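Local coordinates for Ctr9 protein (Myceliophthora thermophila, PDB 6AF0) that probably acts as the tetratricopeptide-repeat scaffold of the Paf1 complex, which associates with RNA polymerase II during transcription, at residues V859-A864 against E888-I893; S795-L800 against S813-T818; T818-G823 against D830-A835. One frame throughout, in Å; residues are numbered along the deposited sequence.

Contact 1. Residues V859-A864 against E888-I893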
ATOM      1  N   VAL A 859      28.482  27.183  55.194  1.00 59.63           N
ATOM      2  CA  VAL A 859      29.244  27.505  54.006  1.00 63.58           C
ATOM      3  C   VAL A 859      30.227  28.657  54.280  1.00 70.96           C
ATOM      4  O   VAL A 859      31.362  28.623  53.827  1.00 78.75           O
ATOM      5  CB  VAL A 859      28.342  27.827  52.799  1.00 67.33           C
ATOM      6  CG1 VAL A 859      29.186  28.258  51.595  1.00 67.52           C
ATOM      7  CG2 VAL A 859      27.494  26.619  52.420  1.00 68.52           C
ATOM      8  N   GLN A 860      29.806  29.678  55.021  1.00 76.82           N
ATOM      9  CA  GLN A 860      30.675  30.846  55.254  1.00 79.05           C
ATOM     10  C   GLN A 860      31.894  30.450  56.052  1.00 74.10           C
ATOM     11  O   GLN A 860      33.003  30.918  55.795  1.00 68.67           O
ATOM     12  CB  GLN A 860      29.928  31.977  55.976  1.00 80.69           C
ATOM     13  CG  GLN A 860      28.981  32.743  55.062  1.00 81.85           C
ATOM     14  CD  GLN A 860      28.086  33.708  55.814  1.00 79.84           C
ATOM     15  OE1 GLN A 860      27.632  33.433  56.936  1.00 79.40           O
ATOM     16  NE2 GLN A 860      27.816  34.846  55.194  1.00 82.96           N
ATOM     17  N   ILE A 861      31.669  29.579  57.025  1.00 69.58           N
ATOM     18  CA  ILE A 861      32.754  29.033  57.836  1.00 63.27           C
ATOM     19  C   ILE A 861      33.695  28.192  56.972  1.00 63.69           C
ATOM     20  O   ILE A 861      34.903  28.223  57.157  1.00 61.08           O
ATOM     21  CB  ILE A 861      32.199  28.201  58.995  1.00 58.18           C
ATOM     22  CG1 ILE A 861      31.332  29.090  59.879  1.00 66.45           C
ATOM     23  CG2 ILE A 861      33.303  27.634  59.846  1.00 56.78           C
ATOM     24  CD1 ILE A 861      30.680  28.370  61.043  1.00 76.86           C
ATOM     25  N   GLN A 862      33.152  27.452  56.014  1.00 66.05           N
ATOM     26  CA  GLN A 862      34.004  26.660  55.124  1.00 66.87           C
ATOM     27  C   GLN A 862      34.865  27.541  54.234  1.00 63.70           C
ATOM     28  O   GLN A 862      36.040  27.282  54.078  1.00 62.58           O
ATOM     29  CB  GLN A 862      33.182  25.678  54.294  1.00 64.99           C
ATOM     30  CG  GLN A 862      32.427  24.680  55.166  1.00 71.24           C
ATOM     31  CD  GLN A 862      33.343  23.840  56.031  1.00 69.27           C
ATOM     32  OE1 GLN A 862      34.211  23.149  55.512  1.00 70.18           O
ATOM     33  NE2 GLN A 862      33.152  23.893  57.354  1.00 67.11           N
ATOM     34  N   ILE A 863      34.279  28.589  53.677  1.00 66.57           N
ATOM     35  CA  ILE A 863      35.020  29.525  52.834  1.00 73.03           C
ATOM     36  C   ILE A 863      36.144  30.154  53.665  1.00 67.66           C
ATOM     37  O   ILE A 863      37.274  30.305  53.217  1.00 66.67           O
ATOM     38  CB  ILE A 863      34.118  30.655  52.269  1.00 79.88           C
ATOM     39  CG1 ILE A 863      32.908  30.054  51.553  1.00 92.63           C
ATOM     40  CG2 ILE A 863      34.900  31.538  51.300  1.00 75.77           C
ATOM     41  CD1 ILE A 863      32.119  31.009  50.675  1.00 95.23           C
ATOM     42  N   ALA A 864      35.816  30.524  54.886  1.00 62.76           N
ATOM     43  CA  ALA A 864      36.799  31.013  55.822  1.00 58.65           C
ATOM     44  C   ALA A 864      37.960  30.024  55.999  1.00 68.18           C
ATOM     45  O   ALA A 864      39.136  30.390  55.969  1.00 68.09           O
ATOM     46  CB  ALA A 864      36.127  31.251  57.155  1.00 57.08           C
ATOM     47  N   GLU A 888      31.687  36.863  60.115  1.00 85.92           N
ATOM     48  CA  GLU A 888      30.989  37.585  61.167  1.00 84.53           C
ATOM     49  C   GLU A 888      29.528  37.236  61.062  1.00 81.99           C
ATOM     50  O   GLU A 888      28.905  36.836  62.034  1.00 78.54           O
ATOM     51  CB  GLU A 888      31.217  39.097  61.080  1.00 83.68           C
ATOM     52  CG  GLU A 888      32.606  39.570  61.537  1.00 91.01           C
ATOM     53  CD  GLU A 888      33.182  38.839  62.768  1.00 94.29           C
ATOM     54  OE1 GLU A 888      32.547  38.830  63.855  1.00 97.06           O
ATOM     55  OE2 GLU A 888      34.301  38.281  62.654  1.00 79.84           O
ATOM     56  N   GLU A 889      29.004  37.334  59.851  1.00 85.36           N
ATOM     57  CA  GLU A 889      27.602  37.058  59.607  1.00 86.82           C
ATOM     58  C   GLU A 889      27.301  35.719  60.241  1.00 82.02           C
ATOM     59  O   GLU A 889      26.391  35.621  61.055  1.00 82.38           O
ATOM     60  CB  GLU A 889      27.306  37.061  58.099  1.00 95.21           C
ATOM     61  CG  GLU A 889      25.837  37.238  57.691  1.00101.61           C
ATOM     62  CD  GLU A 889      25.686  37.665  56.223  1.00108.15           C
ATOM     63  OE1 GLU A 889      26.621  38.302  55.653  1.00 97.78           O
ATOM     64  OE2 GLU A 889      24.626  37.366  55.628  1.00103.78           O
ATOM     65  N   ALA A 890      28.120  34.721  59.904  1.00 80.83           N
ATOM     66  CA  ALA A 890      27.956  33.337  60.356  1.00 72.63           C
ATOM     67  C   ALA A 890      27.881  33.234  61.860  1.00 72.16           C
ATOM     68  O   ALA A 890      26.954  32.643  62.390  1.00 80.05           O
ATOM     69  CB  ALA A 890      29.095  32.487  59.851  1.00 73.64           C
ATOM     70  N   ILE A 891      28.841  33.826  62.557  1.00 78.06           N
ATOM     71  CA  ILE A 891      28.830  33.787  64.035  1.00 87.01           C
ATOM     72  C   ILE A 891      27.473  34.278  64.575  1.00 91.19           C
ATOM     73  O   ILE A 891      26.920  33.680  65.499  1.00 86.96           O
ATOM     74  CB  ILE A 891      30.012  34.556  64.700  1.00 87.54           C
ATOM     75  CG1 ILE A 891      29.948  36.061  64.426  1.00 96.42           C
ATOM     76  CG2 ILE A 891      31.365  34.022  64.244  1.00 83.69           C
ATOM     77  CD1 ILE A 891      29.391  36.886  65.570  1.00102.11           C
ATOM     78  N   LYS A 892      26.928  35.340  63.971  1.00 95.75           N
ATOM     79  CA  LYS A 892      25.635  35.908  64.385  1.00 96.13           C
ATOM     80  C   LYS A 892      24.529  34.890  64.254  1.00 90.86           C
ATOM     81  O   LYS A 892      23.780  34.645  65.201  1.00100.03           O
ATOM     82  CB  LYS A 892      25.271  37.125  63.539  1.00 97.13           C
ATOM     83  CG  LYS A 892      26.164  38.328  63.778  1.00103.74           C
ATOM     84  CD  LYS A 892      25.835  39.457  62.818  1.00107.56           C
ATOM     85  CE  LYS A 892      26.662  40.693  63.112  1.00105.47           C
ATOM     86  NZ  LYS A 892      26.234  41.810  62.230  1.00115.73           N
ATOM     87  N   ILE A 893      24.450  34.298  63.070  1.00 86.71           N
ATOM     88  CA  ILE A 893      23.389  33.350  62.736  1.00 82.40           C
ATOM     89  C   ILE A 893      23.451  32.139  63.651  1.00 86.48           C
ATOM     90  O   ILE A 893      22.449  31.740  64.227  1.00 91.50           O
ATOM     91  CB  ILE A 893      23.460  32.844  61.284  1.00 79.23           C
ATOM     92  CG1 ILE A 893      23.701  33.988  60.292  1.00 78.53           C
ATOM     93  CG2 ILE A 893      22.168  32.138  60.944  1.00 87.10           C
ATOM     94  CD1 ILE A 893      23.708  33.577  58.830  1.00 74.12           C
TER

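Contact 2. Residues S795-L800 against S813-T818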
ATOM      1  N   SER A 795      21.586  19.962  35.814  1.00 95.81           N
ATOM      2  CA  SER A 795      20.342  19.226  35.949  1.00 89.92           C
ATOM      3  C   SER A 795      19.466  20.066  36.880  1.00 94.32           C
ATOM      4  O   SER A 795      18.403  20.555  36.485  1.00 94.11           O
ATOM      5  CB  SER A 795      20.585  17.816  36.497  1.00 89.13           C
ATOM      6  OG  SER A 795      19.374  17.139  36.786  1.00 85.37           O
ATOM      7  N   TYR A 796      19.958  20.287  38.095  1.00 94.99           N
ATOM      8  CA  TYR A 796      19.251  21.108  39.072  1.00 90.40           C
ATOM      9  C   TYR A 796      18.872  22.475  38.503  1.00 90.67           C
ATOM     10  O   TYR A 796      17.771  22.951  38.714  1.00 92.13           O
ATOM     11  CB  TYR A 796      20.105  21.307  40.331  1.00 89.13           C
ATOM     12  CG  TYR A 796      20.142  20.138  41.272  1.00 90.48           C
ATOM     13  CD1 TYR A 796      21.311  19.807  41.958  1.00 93.48           C
ATOM     14  CD2 TYR A 796      19.012  19.350  41.486  1.00 93.17           C
ATOM     15  CE1 TYR A 796      21.349  18.725  42.827  1.00 88.71           C
ATOM     16  CE2 TYR A 796      19.042  18.274  42.356  1.00 90.67           C
ATOM     17  CZ  TYR A 796      20.212  17.970  43.020  1.00 86.13           C
ATOM     18  OH  TYR A 796      20.242  16.909  43.872  1.00 78.69           O
ATOM     19  N   GLU A 797      19.795  23.106  37.795  1.00 95.28           N
ATOM     20  CA  GLU A 797      19.559  24.436  37.260  1.00101.72           C
ATOM     21  C   GLU A 797      18.368  24.385  36.320  1.00 97.28           C
ATOM     22  O   GLU A 797      17.472  25.213  36.410  1.00 98.73           O
ATOM     23  CB  GLU A 797      20.796  24.964  36.518  1.00112.40           C
ATOM     24  CG  GLU A 797      21.845  25.645  37.392  1.00117.25           C
ATOM     25  CD  GLU A 797      21.822  27.153  37.249  1.00120.17           C
ATOM     26  OE1 GLU A 797      22.617  27.674  36.429  1.00121.99           O
ATOM     27  OE2 GLU A 797      20.995  27.798  37.939  1.00111.51           O
ATOM     28  N   ILE A 798      18.363  23.402  35.430  1.00 97.22           N
ATOM     29  CA  ILE A 798      17.270  23.246  34.484  1.00101.51           C
ATOM     30  C   ILE A 798      15.955  23.028  35.234  1.00107.01           C
ATOM     31  O   ILE A 798      14.924  23.601  34.859  1.00104.25           O
ATOM     32  CB  ILE A 798      17.516  22.091  33.491  1.00102.51           C
ATOM     33  CG1 ILE A 798      18.557  22.507  32.444  1.00100.61           C
ATOM     34  CG2 ILE A 798      16.221  21.728  32.790  1.00109.58           C
ATOM     35  CD1 ILE A 798      18.816  21.481  31.359  1.00 97.91           C
ATOM     36  N   ALA A 799      15.987  22.210  36.290  1.00103.78           N
ATOM     37  CA  ALA A 799      14.806  22.029  37.153  1.00 92.63           C
ATOM     38  C   ALA A 799      14.296  23.369  37.668  1.00 90.23           C
ATOM     39  O   ALA A 799      13.112  23.614  37.648  1.00 90.34           O
ATOM     40  CB  ALA A 799      15.103  21.103  38.321  1.00 86.80           C
ATOM     41  N   LEU A 800      15.189  24.238  38.118  1.00 97.46           N
ATOM     42  CA  LEU A 800      14.783  25.533  38.675  1.00 94.77           C
ATOM     43  C   LEU A 800      14.234  26.462  37.603  1.00 89.68           C
ATOM     44  O   LEU A 800      13.394  27.297  37.878  1.00 86.73           O
ATOM     45  CB  LEU A 800      15.957  26.200  39.395  1.00 98.41           C
ATOM     46  CG  LEU A 800      16.479  25.424  40.604  1.00102.44           C
ATOM     47  CD1 LEU A 800      17.737  26.072  41.165  1.00116.66           C
ATOM     48  CD2 LEU A 800      15.423  25.317  41.681  1.00 97.00           C
ATOM     49  N   SER A 813      18.590  24.263  48.001  1.00 76.24           N
ATOM     50  CA  SER A 813      19.457  23.673  49.009  1.00 77.83           C
ATOM     51  C   SER A 813      20.366  22.640  48.352  1.00 76.03           C
ATOM     52  O   SER A 813      21.593  22.793  48.349  1.00 72.14           O
ATOM     53  CB  SER A 813      18.651  23.006  50.134  1.00 76.20           C
ATOM     54  OG  SER A 813      17.728  23.895  50.719  1.00 73.87           O
ATOM     55  N   CYS A 814      19.734  21.624  47.767  1.00 72.05           N
ATOM     56  CA  CYS A 814      20.432  20.520  47.139  1.00 78.28           C
ATOM     57  C   CYS A 814      21.471  21.035  46.143  1.00 81.18           C
ATOM     58  O   CYS A 814      22.597  20.539  46.070  1.00 89.29           O
ATOM     59  CB  CYS A 814      19.428  19.572  46.460  1.00 79.83           C
ATOM     60  SG  CYS A 814      18.393  18.627  47.633  1.00 86.80           S
ATOM     61  N   LEU A 815      21.106  22.057  45.398  1.00 78.22           N
ATOM     62  CA  LEU A 815      22.032  22.643  44.465  1.00 78.91           C
ATOM     63  C   LEU A 815      23.201  23.293  45.185  1.00 75.17           C
ATOM     64  O   LEU A 815      24.308  23.295  44.670  1.00 84.71           O
ATOM     65  CB  LEU A 815      21.308  23.660  43.590  1.00 80.48           C
ATOM     66  CG  LEU A 815      22.170  24.432  42.606  1.00 83.89           C
ATOM     67  CD1 LEU A 815      22.898  23.513  41.647  1.00 88.23           C
ATOM     68  CD2 LEU A 815      21.287  25.389  41.839  1.00 88.34           C
ATOM     69  N   GLY A 816      22.949  23.858  46.360  1.00 79.24           N
ATOM     70  CA  GLY A 816      23.976  24.595  47.111  1.00 81.65           C
ATOM     71  C   GLY A 816      25.059  23.667  47.605  1.00 76.82           C
ATOM     72  O   GLY A 816      26.236  23.876  47.339  1.00 73.61           O
ATOM     73  N   ARG A 817      24.634  22.634  48.313  1.00 77.85           N
ATOM     74  CA  ARG A 817      25.505  21.524  48.717  1.00 76.38           C
ATOM     75  C   ARG A 817      26.281  20.893  47.550  1.00 72.15           C
ATOM     76  O   ARG A 817      27.439  20.551  47.694  1.00 77.51           O
ATOM     77  CB  ARG A 817      24.677  20.454  49.428  1.00 77.31           C
ATOM     78  CG  ARG A 817      25.216  19.057  49.339  1.00 77.70           C
ATOM     79  CD  ARG A 817      24.405  18.123  50.202  1.00 86.96           C
ATOM     80  NE  ARG A 817      24.554  16.755  49.726  1.00100.11           N
ATOM     81  CZ  ARG A 817      24.348  15.666  50.456  1.00111.48           C
ATOM     82  NH1 ARG A 817      23.976  15.759  51.734  1.00119.87           N
ATOM     83  NH2 ARG A 817      24.523  14.471  49.900  1.00115.77           N
ATOM     84  N   THR A 818      25.649  20.719  46.405  1.00 72.68           N
ATOM     85  CA  THR A 818      26.342  20.160  45.247  1.00 75.44           C
ATOM     86  C   THR A 818      27.480  21.085  44.880  1.00 76.53           C
ATOM     87  O   THR A 818      28.618  20.652  44.774  1.00 86.62           O
ATOM     88  CB  THR A 818      25.404  19.979  44.031  1.00 78.75           C
ATOM     89  OG1 THR A 818      24.266  19.197  44.421  1.00 79.06           O
ATOM     90  CG2 THR A 818      26.099  19.279  42.858  1.00 73.94           C
TER

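Contact 3. Residues T818-G823 against D830-A835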
ATOM      1  N   THR A 818      25.649  20.719  46.405  1.00 72.68           N
ATOM      2  CA  THR A 818      26.342  20.160  45.247  1.00 75.44           C
ATOM      3  C   THR A 818      27.480  21.085  44.880  1.00 76.53           C
ATOM      4  O   THR A 818      28.618  20.652  44.774  1.00 86.62           O
ATOM      5  CB  THR A 818      25.404  19.979  44.031  1.00 78.75           C
ATOM      6  OG1 THR A 818      24.266  19.197  44.421  1.00 79.06           O
ATOM      7  CG2 THR A 818      26.099  19.279  42.858  1.00 73.94           C
ATOM      8  N   TRP A 819      27.180  22.362  44.703  1.00 76.00           N
ATOM      9  CA  TRP A 819      28.228  23.361  44.515  1.00 81.57           C
ATOM     10  C   TRP A 819      29.313  23.260  45.599  1.00 85.42           C
ATOM     11  O   TRP A 819      30.503  23.308  45.297  1.00 91.71           O
ATOM     12  CB  TRP A 819      27.646  24.774  44.519  1.00 84.09           C
ATOM     13  CG  TRP A 819      27.274  25.300  43.160  1.00 86.59           C
ATOM     14  CD1 TRP A 819      26.038  25.705  42.752  1.00 85.29           C
ATOM     15  CD2 TRP A 819      28.147  25.495  42.042  1.00 88.33           C
ATOM     16  NE1 TRP A 819      26.086  26.137  41.454  1.00 84.79           N
ATOM     17  CE2 TRP A 819      27.368  26.020  40.989  1.00 86.08           C
ATOM     18  CE3 TRP A 819      29.509  25.268  41.821  1.00 98.85           C
ATOM     19  CZ2 TRP A 819      27.906  26.330  39.727  1.00 84.79           C
ATOM     20  CZ3 TRP A 819      30.053  25.584  40.553  1.00 98.30           C
ATOM     21  CH2 TRP A 819      29.245  26.104  39.532  1.00 88.73           C
ATOM     22  N   LEU A 820      28.895  23.126  46.855  1.00 78.17           N
ATOM     23  CA  LEU A 820      29.826  23.065  47.974  1.00 73.42           C
ATOM     24  C   LEU A 820      30.763  21.884  47.834  1.00 75.47           C
ATOM     25  O   LEU A 820      31.970  22.039  47.941  1.00 80.88           O
ATOM     26  CB  LEU A 820      29.075  22.970  49.300  1.00 75.92           C
ATOM     27  CG  LEU A 820      29.883  22.692  50.571  1.00 77.65           C
ATOM     28  CD1 LEU A 820      30.959  23.735  50.810  1.00 79.26           C
ATOM     29  CD2 LEU A 820      28.977  22.651  51.778  1.00 78.75           C
ATOM     30  N   ASN A 821      30.218  20.702  47.591  1.00 77.38           N
ATOM     31  CA  ASN A 821      31.059  19.516  47.344  1.00 76.92           C
ATOM     32  C   ASN A 821      31.994  19.647  46.137  1.00 75.43           C
ATOM     33  O   ASN A 821      33.123  19.167  46.169  1.00 76.63           O
ATOM     34  CB  ASN A 821      30.199  18.261  47.247  1.00 70.68           C
ATOM     35  CG  ASN A 821      29.644  17.841  48.602  1.00 69.64           C
ATOM     36  OD1 ASN A 821      30.199  18.164  49.647  1.00 68.61           O
ATOM     37  ND2 ASN A 821      28.544  17.129  48.587  1.00 72.06           N
ATOM     38  N   LYS A 822      31.538  20.328  45.095  1.00 74.07           N
ATOM     39  CA  LYS A 822      32.406  20.661  43.977  1.00 77.99           C
ATOM     40  C   LYS A 822      33.547  21.567  44.397  1.00 81.83           C
ATOM     41  O   LYS A 822      34.620  21.474  43.835  1.00 92.60           O
ATOM     42  CB  LYS A 822      31.621  21.360  42.870  1.00 88.25           C
ATOM     43  CG  LYS A 822      32.410  21.620  41.582  1.00 91.88           C
ATOM     44  CD  LYS A 822      31.529  22.252  40.505  1.00 96.38           C
ATOM     45  CE  LYS A 822      32.175  22.263  39.125  1.00 96.22           C
ATOM     46  NZ  LYS A 822      33.433  23.054  39.129  1.00104.09           N
ATOM     47  N   GLY A 823      33.302  22.470  45.342  1.00 80.70           N
ATOM     48  CA  GLY A 823      34.346  23.351  45.873  1.00 77.83           C
ATOM     49  C   GLY A 823      35.365  22.624  46.725  1.00 76.56           C
ATOM     50  O   GLY A 823      36.544  22.963  46.709  1.00 84.64           O
ATOM     51  N   ASP A 830      35.224  29.753  43.710  1.00 97.92           N
ATOM     52  CA  ASP A 830      34.010  30.138  43.012  1.00101.06           C
ATOM     53  C   ASP A 830      32.886  29.155  43.269  1.00 95.32           C
ATOM     54  O   ASP A 830      31.734  29.546  43.252  1.00113.69           O
ATOM     55  CB  ASP A 830      34.267  30.294  41.518  1.00106.90           C
ATOM     56  CG  ASP A 830      35.239  31.415  41.218  1.00116.03           C
ATOM     57  OD1 ASP A 830      35.097  32.507  41.825  1.00115.35           O
ATOM     58  OD2 ASP A 830      36.149  31.196  40.385  1.00124.25           O
ATOM     59  N   ALA A 831      33.230  27.894  43.521  1.00 86.39           N
ATOM     60  CA  ALA A 831      32.256  26.855  43.858  1.00 81.21           C
ATOM     61  C   ALA A 831      31.685  27.007  45.262  1.00 83.69           C
ATOM     62  O   ALA A 831      30.528  26.667  45.509  1.00 85.47           O
ATOM     63  CB  ALA A 831      32.883  25.485  43.713  1.00 79.06           C
ATOM     64  N   TYR A 832      32.509  27.476  46.191  1.00 87.73           N
ATOM     65  CA  TYR A 832      32.033  27.833  47.520  1.00 84.28           C
ATOM     66  C   TYR A 832      31.188  29.096  47.432  1.00 85.98           C
ATOM     67  O   TYR A 832      30.172  29.197  48.104  1.00 83.31           O
ATOM     68  CB  TYR A 832      33.197  28.086  48.464  1.00 87.67           C
ATOM     69  CG  TYR A 832      33.991  26.866  48.862  1.00 91.88           C
ATOM     70  CD1 TYR A 832      33.595  26.074  49.939  1.00 91.17           C
ATOM     71  CD2 TYR A 832      35.170  26.523  48.185  1.00 92.61           C
ATOM     72  CE1 TYR A 832      34.338  24.959  50.314  1.00 90.29           C
ATOM     73  CE2 TYR A 832      35.917  25.411  48.552  1.00 85.55           C
ATOM     74  CZ  TYR A 832      35.496  24.635  49.616  1.00 84.44           C
ATOM     75  OH  TYR A 832      36.227  23.544  49.992  1.00 84.39           O
ATOM     76  N   LYS A 833      31.638  30.055  46.615  1.00 96.14           N
ATOM     77  CA  LYS A 833      30.872  31.278  46.303  1.00101.70           C
ATOM     78  C   LYS A 833      29.448  30.912  45.881  1.00102.25           C
ATOM     79  O   LYS A 833      28.478  31.409  46.460  1.00104.43           O
ATOM     80  CB  LYS A 833      31.584  32.124  45.215  1.00107.55           C
ATOM     81  CG  LYS A 833      30.686  32.662  44.096  1.00116.60           C
ATOM     82  CD  LYS A 833      31.407  33.560  43.092  1.00117.42           C
ATOM     83  CE  LYS A 833      30.397  34.427  42.331  1.00118.82           C
ATOM     84  NZ  LYS A 833      30.868  34.943  41.013  1.00112.14           N
ATOM     85  N   MET A 834      29.338  30.024  44.893  1.00 92.96           N
ATOM     86  CA  MET A 834      28.050  29.620  44.367  1.00 94.27           C
ATOM     87  C   MET A 834      27.234  28.925  45.452  1.00 99.87           C
ATOM     88  O   MET A 834      26.047  29.217  45.624  1.00109.72           O
ATOM     89  CB  MET A 834      28.231  28.715  43.152  1.00100.13           C
ATOM     90  CG  MET A 834      28.805  29.427  41.934  1.00109.41           C
ATOM     91  SD  MET A 834      27.763  30.775  41.373  1.00117.42           S
ATOM     92  CE  MET A 834      28.640  31.308  39.901  1.00118.64           C
ATOM     93  N   ALA A 835      27.881  28.035  46.201  1.00 98.01           N
ATOM     94  CA  ALA A 835      27.227  27.310  47.297  1.00 92.58           C
ATOM     95  C   ALA A 835      26.641  28.253  48.346  1.00 83.42           C
ATOM     96  O   ALA A 835      25.614  27.964  48.952  1.00 78.29           O
ATOM     97  CB  ALA A 835      28.210  26.363  47.955  1.00 94.11           C
TER

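Contact 1. Residues V859-A864 against E888-I893
Gln860 OE1 comes within 3.3 Å of Ala890 N, but the angle is too poor for a hydrogen bond, and the same oxygen lies 3.4 Å from Ala890 CB. The amide oxygen thus lies against the Ala890 backbone and methyl in van der Waals contact. Its other end, NE2, stands 3.7 Å from Glu889 OE1, a proximity and not a bond. The two side chains cross at about a right angle, and the amide plane is turned 81° from the carboxylate plane. Gln860 reaches this place because its chain runs extended beyond CG (chi2 171°). Beside it, Ile861 CG1, anti to the carbonyl carbon, comes to 4.1 Å from Ala890 CB, and the same side chain touches Leu887 and Leu894 of helix 877-899. The small methyl of Ala890 thus faces both residues, at the point where the backbones come nearest, 6.3 Å between Gln860 CA and Ala890 CA. Leu836 of helix 829-845 packs on Gln860 from outside the pair. With axes 9.1 Å apart and broadly antiparallel, though well inclined (143°), helices 850-869 and 877-899 form a helix pair of the kind stacked in an alpha-helical solenoid such as a TPR array.

Contact 2. Residues S795-L800 against S813-T818
Tyr796 and Leu815 carry this contact, the tyrosine laying its ring and CB against three residues of helix 809-826. Its CB meets Leu815 CD1 at 3.8 Å. Farther out, the phenol end reaches Cys814, with Tyr796 CZ 3.9 Å from Cys814 CB. Thr818 OG1 lies at the ring edge, in its plane, 3.4 Å from Tyr796 CE1. Leu815 also serves a second neighbour: while its CD1 branch goes to the tyrosine, its CD2 branch touches Leu800 CD1 at 3.7 Å, the two leucines meeting at a slant, one helical turn beyond Tyr796. The fork is directed by the first torsion of Leu815, whose CG is anti to the backbone N (chi1 176°).

The second shell fixes these groups. Thr818 OG1 donates to Cys814 O over 2.7 Å, a bond within one helix turn. That carbonyl also accepts Thr818 N, and the two donors reach it from opposite faces of its plane, the hydroxyl tilted 32° out of it. At the far end of the ring, Tyr796 OH is hydrogen-bonded to His781 ND1 of helix 773-785, so the phenol is tied to a third helix. Ile811 packs on both Tyr796 and Leu800, and Ile793 on Leu815 and Thr818. The segment axes run 10.1 Å apart at 155°, close to antiparallel.

The threonine hydroxyl gives its proton to Cys814 O, which leaves its oxygen able to lie against the ring edge, consistent with at most a weakly polar contact. The seam between helices 789-801 and 809-826, in adjacent predicted TPR repeats, is thus mainly apolar, and the hydroxyls of Thr818 and Tyr796 bond to Cys814 O and His781 ND1 respectively.

Contact 3. Residues T818-G823 against D830-A835
Helices 809-826 and 829-845 run antiparallel at 162°, their segment axes only 7.4 Å apart, and the backbones are closest at Gly823 and Ala831, 4.6 Å CA to CA. Gly823 allows this approach: having no side chain, it lets Ala831 CB come to 3.4 Å from Gly823 CA. The same alpha carbon lies over the face of the Tyr832 ring, a CH-pi contact with Gly823 CA 4.2 Å from the ring centroid. Leu820 CD1 meets that ring obliquely, 3.6 Å from Tyr832 CE1, and Leu820 CB packs on Ala835 CB.

Toward the other flank, Trp819 presents one indole face to Met834. Met834 CB stands 3.4 Å from the centroid of the five-membered ring and 10° off its normal, so the methylene is almost directly above. The methionine chain then bends at CG (chi2 -60°), leaving Met834 SD above the six-membered ring but farther off, 5.1 Å from its centroid, a more distant Met-aromatic contact. Ala831 CB touches Trp819 CE3, approaching the ring obliquely, and Ala835 CB packs on Trp819 CB at 3.8 Å. Trp819, Gly823 and Ala835 fall where the TPR consensus has its tryptophan, glycine and alanine, consistent with the TPR helical hairpin predicted here.

Overall arrangement
The three contacts follow one another along the C-terminal part of a long helical array. Contacts 2 and 3 share Thr818 and helix 809-826, their centres 11 Å apart, and they touch where Gly816 O meets Ala835 CB at 3.2 Å. Contact 3 passes on to contact 1, 15 Å away centre to centre, through helices 829-845 and 850-869: Ile863 CG1 packs on Tyr832 CB at 3.7 Å. Contacts 1 and 2 do not touch, with centres 22 Å apart. Contact 3 lies within one predicted repeat, 816-849, whereas contact 2 joins helix 789-801 of the preceding predicted repeat to helix 809-826. Residues of each contact, such as Val859, Cys814 and Leu820, also meet other protein of the assembly.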